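Long-range contacts in coiled-coil quantitatively-enriched protein 1 (Schizosaccharomyces pombe, PDB 7CUJ), which links telomeres to the meiotic centrosome, enables normal telomere clustering in meiotic prophase, and is required for telomere length regulation and chromosome segregation: residues 60-64 / 213-218; 37-41 / 233-238; 104-108 / 135-139; 65-69 / 127-131; 26-30 / 240-245. All coordinates share one frame; numbering follows the deposited sequence.

Contact 1 (60-64 / 213-218)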
# COMPACT_ATOMS: atom_id res chain seq x y z
N ALA A 60 0.44 12.28 11.69
CA ALA A 60 -0.87 12.61 12.23
C ALA A 60 -0.72 13.69 13.31
O ALA A 60 -1.50 14.64 13.36
CB ALA A 60 -1.54 11.36 12.74
N HIS A 61 0.32 13.53 14.15
CA HIS A 61 0.69 14.54 15.13
C HIS A 61 0.95 15.87 14.43
O HIS A 61 0.48 16.91 14.90
CB HIS A 61 1.92 14.11 15.93
CG HIS A 61 1.60 13.23 17.09
ND1 HIS A 61 0.66 13.57 18.04
CD2 HIS A 61 2.10 12.03 17.47
CE1 HIS A 61 0.59 12.62 18.95
NE2 HIS A 61 1.46 11.66 18.62
N ASN A 62 1.69 15.83 13.32
CA ASN A 62 2.12 17.04 12.62
C ASN A 62 0.91 17.80 12.08
O ASN A 62 0.82 19.01 12.25
CB ASN A 62 3.14 16.75 11.52
CG ASN A 62 4.47 16.24 12.05
OD1 ASN A 62 4.76 16.35 13.24
ND2 ASN A 62 5.27 15.66 11.17
N ILE A 63 -0.01 17.06 11.44
CA ILE A 63 -1.23 17.63 10.88
C ILE A 63 -2.03 18.30 11.99
O ILE A 63 -2.62 19.36 11.78
CB ILE A 63 -2.04 16.55 10.12
CG1 ILE A 63 -1.31 16.09 8.86
CG2 ILE A 63 -3.45 17.03 9.81
CD1 ILE A 63 -1.71 14.71 8.37
N ALA A 64 -2.02 17.68 13.18
CA ALA A 64 -2.77 18.15 14.33
C ALA A 64 -2.10 19.38 14.95
O ALA A 64 -2.77 20.19 15.59
CB ALA A 64 -2.93 17.04 15.34
N HIS A 213 -7.31 18.38 19.21
CA HIS A 213 -8.13 18.47 18.02
C HIS A 213 -9.14 17.33 17.99
O HIS A 213 -8.78 16.17 18.17
CB HIS A 213 -7.27 18.52 16.74
CG HIS A 213 -7.01 19.90 16.26
ND1 HIS A 213 -5.74 20.40 16.09
CD2 HIS A 213 -7.86 20.90 15.92
CE1 HIS A 213 -5.80 21.64 15.66
NE2 HIS A 213 -7.09 21.97 15.54
N LEU A 214 -10.41 17.69 17.76
CA LEU A 214 -11.50 16.73 17.69
C LEU A 214 -11.31 15.84 16.46
O LEU A 214 -11.20 16.33 15.34
CB LEU A 214 -12.84 17.47 17.64
CG LEU A 214 -13.30 18.13 18.94
CD1 LEU A 214 -14.35 19.20 18.66
CD2 LEU A 214 -13.86 17.10 19.90
N GLY A 215 -11.26 14.52 16.71
CA GLY A 215 -11.23 13.52 15.66
C GLY A 215 -9.82 13.21 15.17
O GLY A 215 -9.65 12.42 14.25
N SER A 216 -8.81 13.83 15.81
CA SER A 216 -7.42 13.64 15.45
C SER A 216 -6.82 12.49 16.26
O SER A 216 -7.53 11.87 17.05
CB SER A 216 -6.64 14.92 15.66
OG SER A 216 -6.46 15.20 17.04
N ILE A 217 -5.52 12.23 16.05
CA ILE A 217 -4.78 11.24 16.82
C ILE A 217 -4.70 11.66 18.28
O ILE A 217 -4.56 10.82 19.16
CB ILE A 217 -3.38 10.98 16.23
CG1 ILE A 217 -2.72 9.77 16.90
CG2 ILE A 217 -2.50 12.22 16.31
CD1 ILE A 217 -1.57 9.17 16.13
N GLU A 218 -4.78 12.98 18.52
CA GLU A 218 -4.72 13.54 19.86
C GLU A 218 -5.93 13.06 20.65
O GLU A 218 -5.80 12.64 21.80
CB GLU A 218 -4.70 15.07 19.80
CG GLU A 218 -3.54 15.66 19.01
CD GLU A 218 -3.37 17.16 19.21
OE1 GLU A 218 -4.35 17.91 18.99
OE2 GLU A 218 -2.26 17.57 19.58
O HOH W 1 -4.12 13.81 13.79
O HOH W 2 0.26 16.17 19.08
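Ala64, Ile217 and His61 bring the last turns of helix 47-65 against the start of helix 217-223 and the loop before it. Ala64 turns its methyl to the end of Glu218, CB 3.9 Å from the carboxylate carbon CD and close to CG, with Ser216 CB nearby. One turn earlier, Ile217 CG2 meets Ala60 CB at 3.8 Å and reaches over one face of the His61 ring in a CH-pi contact, 4.2 Å from CG2 to the ring centroid. This methyl sits between the backbone N and the carbonyl carbon (CG1 anti to N, chi1 -170°), which turns it toward helix 47-65. Polar links frame the packing. His213 ND1 gives a weak, bent bond to Ala64 O (3.0 Å), and that carbonyl also receives a weak bond from Lys103. Water 1 joins Ala60 O to Ile217 N; water 2 joins His61 ND1 to Glu218 OE2. Glu218 OE1 accepts from His213 N at 3.0 Å and forms a salt bridge to Lys103, while Ser216, the N-cap, accepts from Glu218 N. Held by His213 N, a water and Lys103, the buried carboxylate probably stays ionised, while helix 47-65 is joined by packing, a weak bond and two waters.

Contact 2 (37-41 / 233-238)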
# COMPACT_ATOMS: atom_id res chain seq x y z
N ILE A 37 -1.93 0.12 7.51
CA ILE A 37 -2.83 0.23 8.65
C ILE A 37 -3.63 -1.06 8.78
O ILE A 37 -3.73 -1.62 9.87
CB ILE A 37 -3.72 1.48 8.53
CG1 ILE A 37 -2.95 2.77 8.85
CG2 ILE A 37 -4.96 1.35 9.41
CD1 ILE A 37 -3.64 4.04 8.42
N ASP A 38 -4.18 -1.53 7.65
CA ASP A 38 -4.99 -2.74 7.61
C ASP A 38 -4.17 -3.92 8.13
O ASP A 38 -4.67 -4.73 8.90
CB ASP A 38 -5.57 -2.99 6.22
CG ASP A 38 -6.36 -4.28 6.12
OD1 ASP A 38 -7.42 -4.37 6.77
OD2 ASP A 38 -5.90 -5.19 5.39
N HIS A 39 -2.91 -4.00 7.69
CA HIS A 39 -2.01 -5.07 8.08
C HIS A 39 -1.75 -5.03 9.58
O HIS A 39 -1.94 -6.03 10.27
CB HIS A 39 -0.70 -5.00 7.27
CG HIS A 39 0.23 -6.12 7.54
ND1 HIS A 39 0.17 -7.32 6.83
CD2 HIS A 39 1.25 -6.25 8.42
CE1 HIS A 39 1.11 -8.13 7.27
NE2 HIS A 39 1.79 -7.50 8.24
N PHE A 40 -1.35 -3.85 10.07
CA PHE A 40 -0.92 -3.65 11.44
C PHE A 40 -2.07 -3.85 12.42
O PHE A 40 -1.86 -4.33 13.54
CB PHE A 40 -0.30 -2.26 11.59
CG PHE A 40 0.02 -1.84 13.00
CD1 PHE A 40 1.11 -2.39 13.67
CD2 PHE A 40 -0.76 -0.90 13.66
CE1 PHE A 40 1.41 -2.00 14.97
CE2 PHE A 40 -0.46 -0.52 14.96
CZ PHE A 40 0.63 -1.07 15.61
N CYS A 41 -3.29 -3.49 12.00
CA CYS A 41 -4.43 -3.44 12.90
C CYS A 41 -5.23 -4.74 12.91
O CYS A 41 -6.19 -4.86 13.67
CB CYS A 41 -5.35 -2.27 12.56
SG CYS A 41 -4.69 -0.66 13.08
N LEU A 233 -1.17 1.16 20.50
CA LEU A 233 -0.85 1.67 19.18
C LEU A 233 -1.94 1.26 18.19
O LEU A 233 -2.40 2.07 17.39
CB LEU A 233 0.52 1.15 18.74
CG LEU A 233 1.72 1.72 19.50
CD1 LEU A 233 3.02 1.16 18.95
CD2 LEU A 233 1.74 3.24 19.44
N VAL A 234 -2.37 -0.01 18.28
CA VAL A 234 -3.34 -0.58 17.36
C VAL A 234 -4.64 0.22 17.40
O VAL A 234 -5.21 0.54 16.36
CB VAL A 234 -3.53 -2.09 17.61
CG1 VAL A 234 -4.82 -2.63 17.02
CG2 VAL A 234 -2.34 -2.90 17.11
N ASN A 235 -5.08 0.58 18.62
CA ASN A 235 -6.37 1.23 18.83
C ASN A 235 -6.37 2.67 18.33
O ASN A 235 -7.32 3.08 17.67
CB ASN A 235 -6.85 1.09 20.27
CG ASN A 235 -7.37 -0.30 20.59
OD1 ASN A 235 -8.07 -0.90 19.78
ND2 ASN A 235 -7.03 -0.81 21.77
N ILE A 236 -5.31 3.43 18.64
CA ILE A 236 -5.24 4.84 18.25
C ILE A 236 -5.13 4.97 16.73
O ILE A 236 -5.62 5.94 16.16
CB ILE A 236 -4.14 5.62 19.00
CG1 ILE A 236 -2.72 5.17 18.62
CG2 ILE A 236 -4.37 5.59 20.50
CD1 ILE A 236 -1.62 6.05 19.16
N VAL A 237 -4.48 3.98 16.08
CA VAL A 237 -4.37 3.97 14.63
C VAL A 237 -5.72 3.61 14.03
O VAL A 237 -6.19 4.28 13.10
CB VAL A 237 -3.26 3.01 14.14
CG1 VAL A 237 -3.32 2.80 12.63
CG2 VAL A 237 -1.88 3.48 14.56
N GLY A 238 -6.35 2.57 14.58
CA GLY A 238 -7.63 2.07 14.10
C GLY A 238 -8.71 3.15 14.13
O GLY A 238 -9.42 3.34 13.15
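The turns holding Ile37-Cys41 and Leu233-Gly238 run roughly antiparallel, 145° between their directions, with axes 10.0 Å apart. They draw together toward Cys41, whose CA is 5.4 Å from that of Val234. Phe40 contributes most, with Val234, Val237 and Cys41 close behind. With CG anti to the backbone N (chi1 172°), its ring reaches across to the first turn of the other helix: Leu233 CB lies at the ring edge, 3.8 Å from CZ, and Val234 CG2 approaches CE2 to 3.7 Å in an off-centre CH-pi contact. Cys41 SG is wedged between backbone and side chain, 3.5 Å from Val234 O and 3.7 Å from Val237 CG1. The same methyl also touches Ile37 CG1. With an alanine at Phe40 the ring would be gone, and a gap beside Leu233 and the Val234 methyl is likely to open. Ile53 of helix 47-65 touches both Phe40 and Val237, adding a third helix to this cluster. His39, on the same turn, hydrogen-bonds with Asp46 and Lys52 of the second copy of the protein. The arrangement is typical of antiparallel helix-helix packing, here in the helical part at one end of the domain, next to the subunit interface.

Contact 3 (104-108 / 135-139)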
# COMPACT_ATOMS: atom_id res chain seq x y z
N PHE A 104 -4.32 28.18 17.08
CA PHE A 104 -3.82 29.54 16.97
C PHE A 104 -4.95 30.53 17.28
O PHE A 104 -4.75 31.46 18.07
CB PHE A 104 -3.22 29.79 15.59
CG PHE A 104 -1.75 29.47 15.46
CD1 PHE A 104 -1.27 28.20 15.74
CD2 PHE A 104 -0.85 30.44 15.04
CE1 PHE A 104 0.09 27.91 15.62
CE2 PHE A 104 0.50 30.15 14.92
CZ PHE A 104 0.97 28.89 15.21
N LEU A 105 -6.12 30.31 16.67
CA LEU A 105 -7.27 31.18 16.84
C LEU A 105 -7.72 31.18 18.30
O LEU A 105 -8.05 32.23 18.84
CB LEU A 105 -8.40 30.74 15.90
CG LEU A 105 -9.70 31.54 16.01
CD1 LEU A 105 -9.47 33.02 15.70
CD2 LEU A 105 -10.77 30.97 15.09
N PHE A 106 -7.72 29.99 18.92
CA PHE A 106 -8.08 29.85 20.32
C PHE A 106 -7.19 30.75 21.18
O PHE A 106 -7.69 31.51 22.00
CB PHE A 106 -8.02 28.40 20.78
CG PHE A 106 -8.16 28.22 22.27
CD1 PHE A 106 -9.42 28.20 22.87
CD2 PHE A 106 -7.04 28.12 23.09
CE1 PHE A 106 -9.55 28.06 24.24
CE2 PHE A 106 -7.18 27.98 24.46
CZ PHE A 106 -8.43 27.95 25.04
N LEU A 107 -5.87 30.65 20.97
CA LEU A 107 -4.90 31.36 21.78
C LEU A 107 -5.05 32.87 21.60
O LEU A 107 -4.90 33.62 22.56
CB LEU A 107 -3.49 30.88 21.41
CG LEU A 107 -3.11 29.49 21.92
CD1 LEU A 107 -1.81 29.02 21.29
CD2 LEU A 107 -3.01 29.46 23.44
N GLN A 108 -5.38 33.29 20.37
CA GLN A 108 -5.59 34.70 20.06
C GLN A 108 -6.80 35.22 20.83
O GLN A 108 -6.70 36.25 21.50
CB GLN A 108 -5.82 34.87 18.55
CG GLN A 108 -5.86 36.33 18.10
CD GLN A 108 -6.69 36.51 16.86
OE1 GLN A 108 -7.92 36.47 16.90
NE2 GLN A 108 -6.03 36.72 15.74
N LEU A 135 4.39 31.07 16.48
CA LEU A 135 3.34 31.38 17.45
C LEU A 135 3.77 32.60 18.27
O LEU A 135 3.01 33.56 18.39
CB LEU A 135 3.12 30.17 18.36
CG LEU A 135 1.68 29.84 18.78
CD1 LEU A 135 1.66 29.29 20.19
CD2 LEU A 135 0.76 31.05 18.66
N THR A 136 5.00 32.54 18.80
CA THR A 136 5.59 33.58 19.63
C THR A 136 5.53 34.92 18.90
O THR A 136 5.12 35.93 19.49
CB THR A 136 7.03 33.24 20.03
OG1 THR A 136 7.05 31.98 20.69
CG2 THR A 136 7.67 34.28 20.92
N GLN A 137 5.93 34.93 17.63
CA GLN A 137 6.02 36.15 16.85
C GLN A 137 4.62 36.65 16.50
O GLN A 137 4.40 37.86 16.40
CB GLN A 137 6.87 35.94 15.59
CG GLN A 137 8.36 35.76 15.88
CD GLN A 137 8.99 36.94 16.59
OE1 GLN A 137 8.64 38.09 16.36
NE2 GLN A 137 9.95 36.64 17.45
N TRP A 138 3.68 35.72 16.34
CA TRP A 138 2.33 36.08 15.93
C TRP A 138 1.53 36.65 17.10
O TRP A 138 0.66 37.51 16.89
CB TRP A 138 1.62 34.90 15.27
CG TRP A 138 0.21 35.23 14.87
CD1 TRP A 138 -0.18 36.15 13.94
CD2 TRP A 138 -0.99 34.66 15.41
NE1 TRP A 138 -1.55 36.18 13.86
CE2 TRP A 138 -2.07 35.28 14.74
CE3 TRP A 138 -1.27 33.69 16.38
CZ2 TRP A 138 -3.40 34.96 15.02
CZ3 TRP A 138 -2.58 33.37 16.65
CH2 TRP A 138 -3.63 34.00 15.98
N LEU A 139 1.81 36.18 18.32
CA LEU A 139 1.12 36.68 19.50
C LEU A 139 1.59 38.09 19.82
O LEU A 139 0.78 38.94 20.21
CB LEU A 139 1.35 35.73 20.69
CG LEU A 139 0.61 34.39 20.64
CD1 LEU A 139 1.02 33.52 21.81
CD2 LEU A 139 -0.89 34.59 20.62
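Trp138 holds CG anti to its own backbone N (chi1 179°), a setting that stretches the indole away from helix 129-141 and lays its six-membered ring against Phe104 and Gln108. Gln108, likewise with CG opposite the backbone N and the chain extended beyond it, runs across the far rim of that ring at about a right angle: its CB is 3.5 Å from Trp138 CH2 and its amide NE2 comes to 3.2 Å from CZ2, obliquely to the ring. The carbonyl oxygen of Phe104 lies in the plane of the indole at its edge, 3.2 Å from CZ3, where an aromatic C-H meets a helix carbonyl. The Phe104 ring itself slants against the indole, the planes turned by 31° and CD2 3.5 Å from Trp138 CE3, an oblique pair that is neither stack nor T. Leu135 fills in beside it: CD2 stands over one face of the Phe104 ring, 4.0 Å from the centroid, as a CH-pi contact, and CD1 turns the other way to Leu107 CD1 at 3.7 Å. His66, from the loop after helix 47-65, packs edge-to-face with Phe104. The two helix segments cross at 40°, their axes 11.3 Å apart, a wide spacing that accommodates the large rings. Below, Leu135 and Thr136 rest on Ile164, and Leu139 touches Ala146. This is the layering of a parallel alpha/beta sheet: helix 129-141 forms the crossover that follows strand 121-126, and helix 102-112 packs beside it.

Contact 4 (65-69 / 127-131); sequences KHPSL and SNQFL
Lys65 NZ donates to the backbone oxygen of Ser127 (3.2 Å), arriving from 46° above the carbonyl plane, and makes a weak bond to Ser127 OG at 2.9 Å. The bend of the lysine chain at chi3 (-140°) carries the amine there. Its ionic partner is Glu192, while Ser127 OG also bonds with Asp190. Water 3 accepts from both Lys65 NZ (2.7 Å) and Asn128 ND2. Asn128 is the N-cap: OD1 takes the Leu131 N-H at 3.1 Å, in the carbonyl plane and on a lone pair, which helps fix the rotation of the amide, with ND2 facing water 3. Farther out, Leu131 sets both methyls against His66 CB, CD2 at 3.7 Å, and CD1 also meets Lys65 CB at 3.8 Å. Leu69 lies alongside Asn128, pointing the opposite way, its CD2 3.7 Å from Asn128 OD1 and also touching Leu131 CG and, more loosely, the Phe130 ring. A leucine in place of Lys65 would lose the ammonium group and would probably leave Glu192 without this counter-charge and the Ser127 carbonyl without this donor. One lysine end thus gathers a carboxylate, a carbonyl, a hydroxyl and a water, joining the exit of helix 47-65 to the loop before helix 129-141.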
# COMPACT_ATOMS: atom_id res chain seq x y z
N LYS A 65 -0.78 19.51 14.76
CA LYS A 65 -0.07 20.69 15.23
C LYS A 65 -0.39 21.86 14.30
O LYS A 65 -1.01 22.83 14.72
CB LYS A 65 1.44 20.43 15.30
CG LYS A 65 1.89 19.57 16.47
CD LYS A 65 3.36 19.23 16.43
CE LYS A 65 3.63 17.79 16.83
NZ LYS A 65 5.07 17.45 16.72
N HIS A 66 0.01 21.73 13.03
CA HIS A 66 -0.35 22.70 12.01
C HIS A 66 -0.15 22.09 10.62
O HIS A 66 0.90 21.52 10.35
CB HIS A 66 0.47 23.98 12.16
CG HIS A 66 -0.22 25.19 11.62
ND1 HIS A 66 -0.78 26.13 12.45
CD2 HIS A 66 -0.46 25.60 10.36
CE1 HIS A 66 -1.32 27.09 11.72
NE2 HIS A 66 -1.14 26.78 10.43
N PRO A 67 -1.14 22.21 9.71
CA PRO A 67 -1.00 21.68 8.35
C PRO A 67 0.15 22.29 7.55
O PRO A 67 0.67 21.66 6.63
CB PRO A 67 -2.36 21.97 7.69
CG PRO A 67 -2.97 23.07 8.53
CD PRO A 67 -2.46 22.84 9.93
N SER A 68 0.56 23.51 7.93
CA SER A 68 1.58 24.24 7.19
C SER A 68 2.98 23.68 7.45
O SER A 68 3.95 24.17 6.88
CB SER A 68 1.50 25.73 7.45
OG SER A 68 1.92 26.03 8.77
N LEU A 69 3.07 22.64 8.30
CA LEU A 69 4.30 21.86 8.40
C LEU A 69 4.58 21.13 7.09
O LEU A 69 5.66 20.58 6.91
CB LEU A 69 4.20 20.87 9.57
CG LEU A 69 4.23 21.45 10.99
CD1 LEU A 69 4.22 20.34 12.03
CD2 LEU A 69 5.44 22.34 11.21
N SER A 127 5.61 20.96 20.59
CA SER A 127 6.63 19.98 20.23
C SER A 127 7.15 20.23 18.81
O SER A 127 7.30 19.30 18.03
CB SER A 127 6.13 18.57 20.40
OG SER A 127 5.05 18.31 19.52
N ASN A 128 7.45 21.50 18.51
CA ASN A 128 7.91 21.91 17.19
C ASN A 128 8.56 23.29 17.28
O ASN A 128 7.92 24.24 17.72
CB ASN A 128 6.77 21.90 16.17
CG ASN A 128 7.26 22.04 14.75
OD1 ASN A 128 7.36 23.15 14.23
ND2 ASN A 128 7.61 20.93 14.13
N GLN A 129 9.81 23.38 16.82
CA GLN A 129 10.59 24.60 16.95
C GLN A 129 10.01 25.70 16.06
O GLN A 129 9.81 26.82 16.52
CB GLN A 129 12.07 24.35 16.65
CG GLN A 129 12.96 25.57 16.86
CD GLN A 129 12.97 26.06 18.29
OE1 GLN A 129 13.40 25.36 19.20
NE2 GLN A 129 12.48 27.27 18.49
N PHE A 130 9.74 25.36 14.80
CA PHE A 130 9.24 26.33 13.83
C PHE A 130 7.96 26.97 14.34
O PHE A 130 7.82 28.19 14.30
CB PHE A 130 9.06 25.69 12.45
CG PHE A 130 8.26 26.55 11.50
CD1 PHE A 130 8.81 27.72 10.98
CD2 PHE A 130 6.96 26.22 11.16
CE1 PHE A 130 8.08 28.53 10.13
CE2 PHE A 130 6.23 27.03 10.30
CZ PHE A 130 6.79 28.18 9.79
N LEU A 131 7.02 26.14 14.81
CA LEU A 131 5.71 26.61 15.24
C LEU A 131 5.84 27.46 16.50
O LEU A 131 5.14 28.46 16.64
CB LEU A 131 4.77 25.42 15.45
CG LEU A 131 4.28 24.75 14.17
CD1 LEU A 131 3.45 23.51 14.50
CD2 LEU A 131 3.48 25.72 13.32
O HOH W 3 6.88 18.11 14.85

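Contact 5 (26-30 / 240-245); sequences MHRLV and VATLSS
Val30 lies over the last turn of helix 232-243, its CG2 methyl 3.9 Å from both Ala241 CA and Ser244 CB. The other branch, CG1, comes to 4.1 Å from Ala241 CB, with Ser245 OG near its limit of contact. Because CG1 is anti to the backbone N (chi1 166°) and CG2 anti to the carbonyl carbon, the two methyls spread along the facing backbone, one toward Ser244 and the other toward Ser245. Ser244 fits in between Val30 and Met26, one turn apart on helix 20-32. Its OG is 3.6 Å from Met26 CB and gives a weak bond back to Val240 O of its own helix. That bond leaves the hydroxyl occupied on its own side while its flank packs on the methionine. Met26 doubles back at its second and third torsions, which carries CE to Val240 CG1 at 3.5 Å; the two side chains cross at about a right angle. On the exposed side His27 offers its CA-H to Ser244 O, 3.5 Å from CA to O with 156° at the hydrogen, and its ring atom ND1 comes to 3.6 Å from Ser244 O. Here the helix ends: Ser244 is the first residue to leave helical torsions. The chain of another protein packs on Val30, Ala241 and Ser245, so this seam also lies at an intermolecular interface. The contact closes helix 232-243 on helix 20-32: Phe56 of helix 47-65 touches Val240 and Ile63 touches Met26, Ile37 of helix 34-41 flanks Val30 and Ala241, and Ile217 of helix 217-223 meets Val240.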
# COMPACT_ATOMS: atom_id res chain seq x y z
N MET A 26 -5.64 14.28 6.75
CA MET A 26 -5.84 13.07 7.53
C MET A 26 -6.38 11.96 6.63
O MET A 26 -5.98 10.81 6.77
CB MET A 26 -6.80 13.31 8.70
CG MET A 26 -6.16 14.04 9.87
SD MET A 26 -4.60 13.30 10.43
CE MET A 26 -5.17 11.67 10.92
N HIS A 27 -7.29 12.33 5.72
CA HIS A 27 -7.89 11.39 4.79
C HIS A 27 -6.83 10.87 3.83
O HIS A 27 -6.76 9.66 3.58
CB HIS A 27 -9.11 12.03 4.09
CG HIS A 27 -9.61 11.27 2.91
ND1 HIS A 27 -10.72 10.45 2.98
CD2 HIS A 27 -9.17 11.21 1.63
CE1 HIS A 27 -10.94 9.91 1.80
NE2 HIS A 27 -10.00 10.36 0.95
N ARG A 28 -5.99 11.77 3.31
CA ARG A 28 -4.92 11.44 2.38
C ARG A 28 -3.92 10.51 3.07
O ARG A 28 -3.44 9.55 2.46
CB ARG A 28 -4.24 12.71 1.86
CG ARG A 28 -3.14 12.49 0.83
CD ARG A 28 -3.60 12.02 -0.54
NE ARG A 28 -4.51 12.94 -1.22
CZ ARG A 28 -4.14 13.89 -2.09
NH1 ARG A 28 -5.06 14.67 -2.63
NH2 ARG A 28 -2.87 14.06 -2.40
N LEU A 29 -3.62 10.81 4.33
CA LEU A 29 -2.61 10.10 5.11
C LEU A 29 -3.03 8.64 5.31
O LEU A 29 -2.24 7.73 5.08
CB LEU A 29 -2.42 10.82 6.45
CG LEU A 29 -1.44 10.15 7.42
CD1 LEU A 29 -0.03 10.14 6.85
CD2 LEU A 29 -1.47 10.83 8.78
N VAL A 30 -4.29 8.44 5.74
CA VAL A 30 -4.82 7.11 6.01
C VAL A 30 -4.87 6.31 4.71
O VAL A 30 -4.57 5.12 4.72
CB VAL A 30 -6.19 7.19 6.71
CG1 VAL A 30 -6.92 5.85 6.69
CG2 VAL A 30 -6.07 7.71 8.13
N VAL A 240 -8.36 6.47 14.38
CA VAL A 240 -8.00 7.55 13.47
C VAL A 240 -8.31 7.11 12.04
O VAL A 240 -8.90 7.87 11.28
CB VAL A 240 -6.54 7.99 13.66
CG1 VAL A 240 -5.94 8.62 12.42
CG2 VAL A 240 -6.40 8.94 14.85
N ALA A 241 -7.91 5.88 11.68
CA ALA A 241 -8.19 5.33 10.36
C ALA A 241 -9.69 5.36 10.07
O ALA A 241 -10.09 5.81 9.00
CB ALA A 241 -7.61 3.94 10.23
N THR A 242 -10.51 4.91 11.02
CA THR A 242 -11.95 4.86 10.83
C THR A 242 -12.51 6.26 10.63
O THR A 242 -13.25 6.51 9.69
CB THR A 242 -12.66 4.11 11.96
OG1 THR A 242 -12.17 2.77 11.98
CG2 THR A 242 -14.17 4.09 11.80
N LEU A 243 -12.12 7.18 11.53
CA LEU A 243 -12.66 8.54 11.52
C LEU A 243 -12.33 9.25 10.21
O LEU A 243 -13.11 10.08 9.75
CB LEU A 243 -12.11 9.31 12.73
CG LEU A 243 -12.65 8.88 14.09
CD1 LEU A 243 -11.90 9.58 15.22
CD2 LEU A 243 -14.14 9.14 14.21
N SER A 244 -11.19 8.89 9.59
CA SER A 244 -10.68 9.60 8.43
C SER A 244 -10.86 8.79 7.14
O SER A 244 -10.13 9.02 6.18
CB SER A 244 -9.23 9.97 8.62
OG SER A 244 -9.04 10.72 9.82
N SER A 245 -11.83 7.87 7.12
CA SER A 245 -12.05 7.03 5.94
C SER A 245 -13.23 7.56 5.11
O SER A 245 -14.34 7.62 5.67
CB SER A 245 -12.24 5.59 6.32
OG SER A 245 -11.01 5.02 6.77

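Helix 47-65 ties them together: it supplies contact 1, leads into the loop of contact 4, and backs contacts 2 and 5 with Ile53, Phe56 and Ile63. Contacts 2 and 5 share helix 232-243, their centres 11 Å apart, and contact 5 touches contact 1 through Ile217 and Val240. Contacts 3 and 4 share helix 129-141 and meet where Phe104 packs on His66. Along the chain contact 5 encloses 2, which encloses 1, and 3 and 4 alternate inside. Contacts 2 and 3, 34 Å apart, lie on opposite sides of the chain's centre. In this domain, a piece of the longer protein, the series joins the helices flanking the parallel sheet to the helical end facing other subunits.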